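Local coordinates for protein transaminase (Bacillus megaterium, PDB 5G0A) that probably transfers amino groups between amines or amino acids and keto compounds with pyridoxal-5'-phosphate as cofactor, acting as an S-selective omega-transaminase, at residues G83-A97 with V328-C342. Residues are numbered along the deposited sequence; the frame is centred on the assembly and turned at random.
Sequences GFVWDTYATDYKAKA and VSTYAGHPVAMAAVC. Unlike the reference sequence in segment 83-97: A90 (reference Ser). With PLP (pyridoxal-5'-phosphate), chain E.
The F84 ring takes the edge of Y331 on one face, an offset edge-to-face pair with centroids 5.6 Å apart and planes at 84°. W86 N lies off-centre over the opposite face, and T330 O sits in the ring plane at the edge, 3.1 Å from F84 CZ. H334 completes the aromatic cluster at an oblique angle. With CG anti to the backbone N (chi1 169°), F84 carries its CE1-CZ side to T330 and Y331 and CD1 to H334. Y93 is sandwiched too: A339 CB sits squarely over one face, a CH-pi contact 3.6 Å from the centroid of the Y93 ring, and D92 OD2 lies above the other. Further on, C342 SG approaches Y93 O at 3.2 Å and lies alongside the aliphatic chain of K96, whose ammonium pairs with E346.

Both segments belong to a class-III aminotransferase, a fold-type-I PLP enzyme, whose cofactor site forms between subunits. Here T330 gives the phosphate two bonds, from N and OG1 to PLP O2P, alongside G121 and S122 of the second subunit. Helices 92-97 and 335-342 pack at 41°, each N-capped, by T91 OG1 and by H334 ND1; H334 NE2 meets S303 O of the second subunit.

G333 lies against the K94 chain, its CA 3.9 Å from K94 CD. Bent at chi3, that chain brings K94 NZ to Y89 O and, from above the carboxylate plane, to D87 OD1 in a 2.8 Å salt bridge; R116 pairs with OD2. Water 1 lies in donating reach of V85 O and A332 O, though it cannot serve every acceptor around it, while water 3 links T91 OG1 to G333 O.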
ATOM      1  N   GLY B  83     -29.101  28.544 -10.668  1.00 25.89           N
ATOM      2  CA  GLY B  83     -27.899  28.424 -11.490  1.00 23.75           C
ATOM      3  C   GLY B  83     -26.750  27.697 -10.806  1.00 24.14           C
ATOM      4  O   GLY B  83     -26.830  27.296  -9.633  1.00 24.50           O
ATOM      5  N   PHE B  84     -25.670  27.552 -11.560  1.00 23.54           N
ATOM      6  CA  PHE B  84     -24.474  26.898 -11.046  1.00 23.08           C
ATOM      7  C   PHE B  84     -23.236  27.459 -11.731  1.00 23.28           C
ATOM      8  O   PHE B  84     -23.203  27.573 -12.957  1.00 23.48           O
ATOM      9  CB  PHE B  84     -24.552  25.392 -11.320  1.00 23.09           C
ATOM     10  CG  PHE B  84     -23.236  24.692 -11.062  1.00 22.89           C
ATOM     11  CD1 PHE B  84     -22.793  24.535  -9.747  1.00 23.83           C
ATOM     12  CD2 PHE B  84     -22.423  24.276 -12.118  1.00 23.78           C
ATOM     13  CE1 PHE B  84     -21.555  23.958  -9.480  1.00 23.98           C
ATOM     14  CE2 PHE B  84     -21.167  23.685 -11.852  1.00 23.85           C
ATOM     15  CZ  PHE B  84     -20.750  23.527 -10.529  1.00 24.92           C
ATOM     16  N   VAL B  85     -22.217  27.789 -10.942  1.00 22.36           N
ATOM     17  CA  VAL B  85     -20.870  27.999 -11.502  1.00 22.64           C
ATOM     18  C   VAL B  85     -19.880  27.208 -10.660  1.00 21.09           C
ATOM     19  O   VAL B  85     -20.104  27.025  -9.450  1.00 23.87           O
ATOM     20  CB  VAL B  85     -20.433  29.492 -11.576  1.00 22.53           C
ATOM     21  CG1 VAL B  85     -21.305  30.261 -12.576  1.00 24.81           C
ATOM     22  CG2 VAL B  85     -20.406  30.149 -10.200  1.00 24.59           C
ATOM     23  N   TRP B  86     -18.804  26.742 -11.295  1.00 22.65           N
ATOM     24  CA  TRP B  86     -17.798  26.001 -10.558  1.00 22.87           C
ATOM     25  C   TRP B  86     -16.725  26.924 -10.008  1.00 23.39           C
ATOM     26  O   TRP B  86     -16.790  28.152 -10.190  1.00 23.81           O
ATOM     27  CB  TRP B  86     -17.207  24.838 -11.362  1.00 22.31           C
ATOM     28  CG  TRP B  86     -16.268  25.146 -12.506  1.00 23.16           C
ATOM     29  CD1 TRP B  86     -16.594  25.618 -13.753  1.00 22.95           C
ATOM     30  CD2 TRP B  86     -14.859  24.915 -12.522  1.00 22.98           C
ATOM     31  NE1 TRP B  86     -15.479  25.687 -14.546  1.00 22.85           N
ATOM     32  CE2 TRP B  86     -14.393  25.279 -13.813  1.00 23.39           C
ATOM     33  CE3 TRP B  86     -13.935  24.435 -11.566  1.00 23.87           C
ATOM     34  CZ2 TRP B  86     -13.050  25.171 -14.184  1.00 24.17           C
ATOM     35  CZ3 TRP B  86     -12.571  24.355 -11.936  1.00 24.36           C
ATOM     36  CH2 TRP B  86     -12.154  24.733 -13.242  1.00 24.79           C
ATOM     37  N   ASP B  87     -15.747  26.330  -9.333  1.00 23.26           N
ATOM     38  CA  ASP B  87     -14.909  27.073  -8.381  1.00 25.77           C
ATOM     39  C   ASP B  87     -13.977  28.079  -9.051  1.00 26.97           C
ATOM     40  O   ASP B  87     -13.422  28.943  -8.371  1.00 28.16           O
ATOM     41  CB  ASP B  87     -14.089  26.071  -7.544  1.00 27.91           C
ATOM     42  CG  ASP B  87     -13.516  26.681  -6.273  1.00 33.17           C
ATOM     43  OD1 ASP B  87     -14.254  27.398  -5.541  1.00 32.22           O
ATOM     44  OD2 ASP B  87     -12.322  26.405  -6.014  1.00 34.09           O
ATOM     45  N   THR B  88     -13.818  27.956 -10.370  1.00 27.75           N
ATOM     46  CA  THR B  88     -12.963  28.873 -11.173  1.00 30.28           C
ATOM     47  C   THR B  88     -13.632  30.255 -11.302  1.00 28.29           C
ATOM     48  O   THR B  88     -12.971  31.262 -11.610  1.00 28.24           O
ATOM     49  CB  THR B  88     -12.669  28.287 -12.587  1.00 30.04           C
ATOM     50  OG1 THR B  88     -11.540  28.958 -13.161  1.00 36.25           O
ATOM     51  CG2 THR B  88     -13.857  28.499 -13.541  1.00 32.84           C
ATOM     52  N   TYR B  89     -14.944  30.283 -11.064  1.00 25.56           N
ATOM     53  CA  TYR B  89     -15.715  31.531 -11.111  1.00 25.82           C
ATOM     54  C   TYR B  89     -15.938  32.073  -9.699  1.00 26.79           C
ATOM     55  O   TYR B  89     -15.987  31.306  -8.739  1.00 28.62           O
ATOM     56  CB  TYR B  89     -17.057  31.303 -11.830  1.00 25.45           C
ATOM     57  CG  TYR B  89     -16.899  31.025 -13.315  1.00 25.30           C
ATOM     58  CD1 TYR B  89     -16.548  32.047 -14.203  1.00 25.91           C
ATOM     59  CD2 TYR B  89     -17.071  29.728 -13.833  1.00 25.98           C
ATOM     60  CE1 TYR B  89     -16.380  31.797 -15.557  1.00 26.69           C
ATOM     61  CE2 TYR B  89     -16.928  29.466 -15.194  1.00 25.90           C
ATOM     62  CZ  TYR B  89     -16.576  30.504 -16.054  1.00 27.52           C
ATOM     63  OH  TYR B  89     -16.413  30.245 -17.403  1.00 27.73           O
ATOM     64  N   ALA B  90     -16.064  33.395  -9.563  1.00 24.84           N
ATOM     65  CA  ALA B  90     -16.338  33.975  -8.253  1.00 24.36           C
ATOM     66  C   ALA B  90     -17.802  34.385  -8.097  1.00 24.15           C
ATOM     67  O   ALA B  90     -18.420  34.871  -9.043  1.00 26.19           O
ATOM     68  CB  ALA B  90     -15.425  35.182  -7.996  1.00 25.46           C
ATOM     69  N   THR B  91     -18.331  34.169  -6.895  1.00 24.78           N
ATOM     70  CA  THR B  91     -19.651  34.664  -6.511  1.00 25.44           C
ATOM     71  C   THR B  91     -19.573  35.410  -5.197  1.00 26.92           C
ATOM     72  O   THR B  91     -18.624  35.254  -4.421  1.00 25.92           O
ATOM     73  CB  THR B  91     -20.701  33.532  -6.388  1.00 24.91           C
ATOM     74  OG1 THR B  91     -20.418  32.708  -5.238  1.00 25.18           O
ATOM     75  CG2 THR B  91     -20.763  32.682  -7.669  1.00 23.61           C
ATOM     76  N   ASP B  92     -20.585  36.241  -4.950  1.00 28.60           N
ATOM     77  CA  ASP B  92     -20.677  36.939  -3.680  1.00 27.19           C
ATOM     78  C   ASP B  92     -20.851  35.949  -2.529  1.00 26.80           C
ATOM     79  O   ASP B  92     -20.238  36.099  -1.482  1.00 26.28           O
ATOM     80  CB  ASP B  92     -21.830  37.952  -3.694  1.00 29.44           C
ATOM     81  CG  ASP B  92     -23.174  37.325  -4.056  1.00 29.90           C
ATOM     82  OD1 ASP B  92     -23.232  36.464  -4.956  1.00 28.81           O
ATOM     83  OD2 ASP B  92     -24.184  37.712  -3.432  1.00 32.08           O
ATOM     84  N   TYR B  93     -21.662  34.917  -2.739  1.00 26.31           N
ATOM     85  CA  TYR B  93     -21.988  33.996  -1.652  1.00 24.87           C
ATOM     86  C   TYR B  93     -20.758  33.211  -1.181  1.00 23.36           C
ATOM     87  O   TYR B  93     -20.541  33.033   0.031  1.00 24.07           O
ATOM     88  CB  TYR B  93     -23.067  33.009  -2.082  1.00 25.66           C
ATOM     89  CG  TYR B  93     -24.425  33.619  -2.347  1.00 26.09           C
ATOM     90  CD1 TYR B  93     -25.069  34.401  -1.384  1.00 26.21           C
ATOM     91  CD2 TYR B  93     -25.072  33.380  -3.550  1.00 25.38           C
ATOM     92  CE1 TYR B  93     -26.329  34.954  -1.632  1.00 27.43           C
ATOM     93  CE2 TYR B  93     -26.331  33.922  -3.812  1.00 27.52           C
ATOM     94  CZ  TYR B  93     -26.955  34.702  -2.848  1.00 28.34           C
ATOM     95  OH  TYR B  93     -28.229  35.219  -3.114  1.00 28.10           O
ATOM     96  N   LYS B  94     -19.958  32.744  -2.129  1.00 23.40           N
ATOM     97  CA  LYS B  94     -18.772  31.939  -1.753  1.00 23.43           C
ATOM     98  C   LYS B  94     -17.732  32.811  -1.013  1.00 24.68           C
ATOM     99  O   LYS B  94     -17.193  32.413   0.031  1.00 23.76           O
ATOM    100  CB  LYS B  94     -18.169  31.266  -2.989  1.00 23.59           C
ATOM    101  CG  LYS B  94     -17.035  30.280  -2.670  1.00 23.38           C
ATOM    102  CD  LYS B  94     -16.465  29.636  -3.922  1.00 23.39           C
ATOM    103  CE  LYS B  94     -15.740  30.646  -4.834  1.00 26.54           C
ATOM    104  NZ  LYS B  94     -15.223  29.962  -6.057  1.00 26.84           N
ATOM    105  N   ALA B  95     -17.481  34.009  -1.537  1.00 24.99           N
ATOM    106  CA  ALA B  95     -16.458  34.886  -0.932  1.00 25.93           C
ATOM    107  C   ALA B  95     -16.924  35.355   0.450  1.00 26.52           C
ATOM    108  O   ALA B  95     -16.133  35.423   1.396  1.00 25.79           O
ATOM    109  CB  ALA B  95     -16.167  36.072  -1.852  1.00 26.64           C
ATOM    110  N   LYS B  96     -18.217  35.642   0.563  1.00 25.54           N
ATOM    111  CA  LYS B  96     -18.793  36.100   1.817  1.00 26.38           C
ATOM    112  C   LYS B  96     -18.712  34.999   2.868  1.00 26.00           C
ATOM    113  O   LYS B  96     -18.381  35.268   4.015  1.00 24.82           O
ATOM    114  CB  LYS B  96     -20.248  36.525   1.630  1.00 27.51           C
ATOM    115  CG  LYS B  96     -20.889  37.070   2.893  1.00 34.17           C
ATOM    116  CD  LYS B  96     -22.205  37.727   2.512  1.00 37.47           C
ATOM    117  CE  LYS B  96     -23.230  37.528   3.602  1.00 41.48           C
ATOM    118  NZ  LYS B  96     -24.587  38.045   3.239  1.00 42.42           N
ATOM    119  N   ALA B  97     -19.012  33.753   2.481  1.00 24.43           N
ATOM    120  CA  ALA B  97     -18.996  32.671   3.460  1.00 24.42           C
ATOM    121  C   ALA B  97     -17.595  32.538   4.094  1.00 23.54           C
ATOM    122  O   ALA B  97     -17.472  32.322   5.300  1.00 24.84           O
ATOM    123  CB  ALA B  97     -19.424  31.339   2.830  1.00 23.20           C
ATOM    124  N   VAL B 328      -9.971  19.603  -8.808  1.00 21.24           N
ATOM    125  CA  VAL B 328     -11.309  20.107  -9.115  1.00 21.77           C
ATOM    126  C   VAL B 328     -12.361  19.179  -8.519  1.00 22.38           C
ATOM    127  O   VAL B 328     -12.201  17.944  -8.496  1.00 22.86           O
ATOM    128  CB  VAL B 328     -11.518  20.298 -10.647  1.00 22.48           C
ATOM    129  CG1 VAL B 328     -11.270  18.993 -11.400  1.00 23.57           C
ATOM    130  CG2 VAL B 328     -12.907  20.884 -10.954  1.00 24.51           C
ATOM    131  N   SER B 329     -13.419  19.793  -8.004  1.00 22.14           N
ATOM    132  CA  SER B 329     -14.592  19.089  -7.496  1.00 21.28           C
ATOM    133  C   SER B 329     -15.790  19.844  -8.092  1.00 21.78           C
ATOM    134  O   SER B 329     -15.908  21.055  -7.908  1.00 21.90           O
ATOM    135  CB  SER B 329     -14.616  19.132  -5.963  1.00 22.84           C
ATOM    136  OG  SER B 329     -15.916  18.844  -5.488  1.00 22.11           O
ATOM    137  N   THR B 330     -16.666  19.155  -8.829  1.00 20.89           N
ATOM    138  CA  THR B 330     -17.747  19.865  -9.542  1.00 21.58           C
ATOM    139  C   THR B 330     -18.496  20.846  -8.615  1.00 20.98           C
ATOM    140  O   THR B 330     -18.578  22.051  -8.917  1.00 22.65           O
ATOM    141  CB  THR B 330     -18.745  18.880 -10.206  1.00 22.62           C
ATOM    142  OG1 THR B 330     -18.017  18.003 -11.085  1.00 23.76           O
ATOM    143  CG2 THR B 330     -19.779  19.649 -11.046  1.00 24.18           C
ATOM    144  N   TYR B 331     -19.033  20.340  -7.509  1.00 21.99           N
ATOM    145  CA  TYR B 331     -19.925  21.133  -6.669  1.00 22.00           C
ATOM    146  C   TYR B 331     -19.218  21.954  -5.587  1.00 22.52           C
ATOM    147  O   TYR B 331     -19.868  22.645  -4.806  1.00 22.84           O
ATOM    148  CB  TYR B 331     -21.058  20.285  -6.086  1.00 22.89           C
ATOM    149  CG  TYR B 331     -21.902  19.678  -7.192  1.00 23.81           C
ATOM    150  CD1 TYR B 331     -22.254  20.436  -8.313  1.00 25.23           C
ATOM    151  CD2 TYR B 331     -22.313  18.353  -7.139  1.00 24.84           C
ATOM    152  CE1 TYR B 331     -23.014  19.896  -9.343  1.00 24.70           C
ATOM    153  CE2 TYR B 331     -23.097  17.811  -8.169  1.00 24.91           C
ATOM    154  CZ  TYR B 331     -23.428  18.599  -9.269  1.00 24.66           C
ATOM    155  OH  TYR B 331     -24.194  18.100 -10.324  1.00 24.66           O
ATOM    156  N   ALA B 332     -17.885  21.879  -5.540  1.00 21.80           N
ATOM    157  CA  ALA B 332     -17.149  22.726  -4.595  1.00 21.83           C
ATOM    158  C   ALA B 332     -17.486  24.199  -4.820  1.00 21.67           C
ATOM    159  O   ALA B 332     -17.250  24.733  -5.909  1.00 23.47           O
ATOM    160  CB  ALA B 332     -15.642  22.524  -4.759  1.00 23.12           C
ATOM    161  N   GLY B 333     -18.013  24.841  -3.779  1.00 22.28           N
ATOM    162  CA  GLY B 333     -18.341  26.264  -3.824  1.00 22.73           C
ATOM    163  C   GLY B 333     -19.708  26.559  -4.427  1.00 23.71           C
ATOM    164  O   GLY B 333     -20.029  27.721  -4.703  1.00 23.64           O
ATOM    165  N   HIS B 334     -20.510  25.510  -4.629  1.00 22.13           N
ATOM    166  CA  HIS B 334     -21.834  25.646  -5.254  1.00 22.12           C
ATOM    167  C   HIS B 334     -22.550  26.900  -4.754  1.00 21.60           C
ATOM    168  O   HIS B 334     -22.768  27.035  -3.555  1.00 22.05           O
ATOM    169  CB  HIS B 334     -22.694  24.401  -4.972  1.00 23.06           C
ATOM    170  CG  HIS B 334     -23.941  24.354  -5.802  1.00 21.92           C
ATOM    171  ND1 HIS B 334     -24.953  25.294  -5.691  1.00 24.43           N
ATOM    172  CD2 HIS B 334     -24.313  23.512  -6.792  1.00 22.93           C
ATOM    173  CE1 HIS B 334     -25.894  25.018  -6.577  1.00 23.17           C
ATOM    174  NE2 HIS B 334     -25.527  23.946  -7.258  1.00 21.40           N
ATOM    175  N   PRO B 335     -22.908  27.837  -5.670  1.00 23.22           N
ATOM    176  CA  PRO B 335     -23.320  29.163  -5.161  1.00 22.75           C
ATOM    177  C   PRO B 335     -24.567  29.118  -4.279  1.00 23.94           C
ATOM    178  O   PRO B 335     -24.691  29.904  -3.350  1.00 23.54           O
ATOM    179  CB  PRO B 335     -23.547  29.990  -6.447  1.00 23.48           C
ATOM    180  CG  PRO B 335     -23.777  28.970  -7.523  1.00 24.23           C
ATOM    181  CD  PRO B 335     -22.890  27.793  -7.144  1.00 23.47           C
ATOM    182  N   VAL B 336     -25.482  28.186  -4.549  1.00 23.10           N
ATOM    183  CA  VAL B 336     -26.717  28.112  -3.737  1.00 23.92           C
ATOM    184  C   VAL B 336     -26.419  27.479  -2.373  1.00 22.02           C
ATOM    185  O   VAL B 336     -26.932  27.931  -1.341  1.00 22.00           O
ATOM    186  CB  VAL B 336     -27.834  27.349  -4.467  1.00 22.33           C
ATOM    187  CG1 VAL B 336     -29.102  27.274  -3.618  1.00 23.45           C
ATOM    188  CG2 VAL B 336     -28.137  28.021  -5.805  1.00 25.07           C
ATOM    189  N   ALA B 337     -25.555  26.453  -2.362  1.00 22.35           N
ATOM    190  CA  ALA B 337     -25.078  25.911  -1.074  1.00 21.53           C
ATOM    191  C   ALA B 337     -24.347  26.993  -0.274  1.00 22.97           C
ATOM    192  O   ALA B 337     -24.504  27.066   0.958  1.00 23.02           O
ATOM    193  CB  ALA B 337     -24.165  24.700  -1.297  1.00 22.18           C
ATOM    194  N   MET B 338     -23.582  27.846  -0.961  1.00 22.08           N
ATOM    195  CA  MET B 338     -22.875  28.933  -0.289  1.00 23.53           C
ATOM    196  C   MET B 338     -23.849  29.986   0.249  1.00 24.08           C
ATOM    197  O   MET B 338     -23.641  30.528   1.334  1.00 23.48           O
ATOM    198  CB  MET B 338     -21.814  29.590  -1.183  1.00 24.01           C
ATOM    199  CG  MET B 338     -20.682  28.645  -1.594  1.00 23.66           C
ATOM    200  SD  MET B 338     -19.682  28.087  -0.194  1.00 26.38           S
ATOM    201  CE  MET B 338     -20.516  26.567   0.248  1.00 24.96           C
ATOM    202  N   ALA B 339     -24.925  30.234  -0.486  1.00 23.38           N
ATOM    203  CA  ALA B 339     -26.002  31.107   0.039  1.00 24.15           C
ATOM    204  C   ALA B 339     -26.572  30.579   1.358  1.00 22.89           C
ATOM    205  O   ALA B 339     -26.824  31.359   2.287  1.00 24.23           O
ATOM    206  CB  ALA B 339     -27.092  31.295  -1.017  1.00 23.25           C
ATOM    207  N   ALA B 340     -26.800  29.258   1.433  1.00 23.04           N
ATOM    208  CA  ALA B 340     -27.227  28.579   2.647  1.00 23.69           C
ATOM    209  C   ALA B 340     -26.227  28.743   3.793  1.00 23.62           C
ATOM    210  O   ALA B 340     -26.622  29.073   4.924  1.00 24.06           O
ATOM    211  CB  ALA B 340     -27.501  27.099   2.367  1.00 23.96           C
ATOM    212  N   VAL B 341     -24.937  28.508   3.515  1.00 24.74           N
ATOM    213  CA  VAL B 341     -23.910  28.704   4.541  1.00 24.36           C
ATOM    214  C   VAL B 341     -23.942  30.137   5.089  1.00 24.31           C
ATOM    215  O   VAL B 341     -23.941  30.349   6.308  1.00 24.87           O
ATOM    216  CB  VAL B 341     -22.496  28.358   4.007  1.00 23.71           C
ATOM    217  CG1 VAL B 341     -21.427  28.716   5.038  1.00 23.01           C
ATOM    218  CG2 VAL B 341     -22.431  26.869   3.711  1.00 24.45           C
ATOM    219  N   CYS B 342     -23.949  31.106   4.181  1.00 23.83           N
ATOM    220  CA  CYS B 342     -23.976  32.519   4.576  1.00 25.53           C
ATOM    221  C   CYS B 342     -25.146  32.814   5.487  1.00 25.17           C
ATOM    222  O   CYS B 342     -24.965  33.408   6.551  1.00 24.97           O
ATOM    223  CB  CYS B 342     -24.045  33.454   3.364  1.00 25.66           C
ATOM    224  SG  CYS B 342     -22.547  33.627   2.405  1.00 26.59           S
TER
HETATM  225  N1  PLP E1298     -16.271  10.772 -12.939  1.00 20.83           N
HETATM  226  C2  PLP E1298     -16.316  11.424 -14.110  1.00 21.44           C
HETATM  227  C2A PLP E1298     -16.259  10.688 -15.435  1.00 23.24           C
HETATM  228  C3  PLP E1298     -16.478  12.874 -14.117  1.00 23.89           C
HETATM  229  O3  PLP E1298     -16.537  13.536 -15.290  1.00 27.79           O
HETATM  230  C4  PLP E1298     -16.593  13.577 -12.823  1.00 23.74           C
HETATM  231  C4A PLP E1298     -16.827  15.077 -12.791  1.00 28.52           C
HETATM  232  C5  PLP E1298     -16.511  12.751 -11.606  1.00 22.93           C
HETATM  233  C6  PLP E1298     -16.333  11.379 -11.722  1.00 21.37           C
HETATM  234  C5A PLP E1298     -16.512  13.343 -10.207  1.00 23.84           C
HETATM  235  O4P PLP E1298     -17.624  14.147  -9.919  1.00 23.85           O
HETATM  236  P   PLP E1298     -17.516  15.288  -8.806  1.00 22.92           P
HETATM  237  O1P PLP E1298     -16.910  14.703  -7.555  1.00 23.60           O
HETATM  238  O2P PLP E1298     -16.678  16.381  -9.449  1.00 22.69           O
HETATM  239  O3P PLP E1298     -18.934  15.680  -8.592  1.00 23.00           O
HETATM  240  O   HOH W   1     -18.296  26.878  -7.316  1.00 25.00           O
HETATM  241  O   HOH W   2     -16.159  23.712  -8.185  1.00 23.69           O
HETATM  242  O   HOH W   3     -20.027  30.143  -6.026  1.00 25.58           O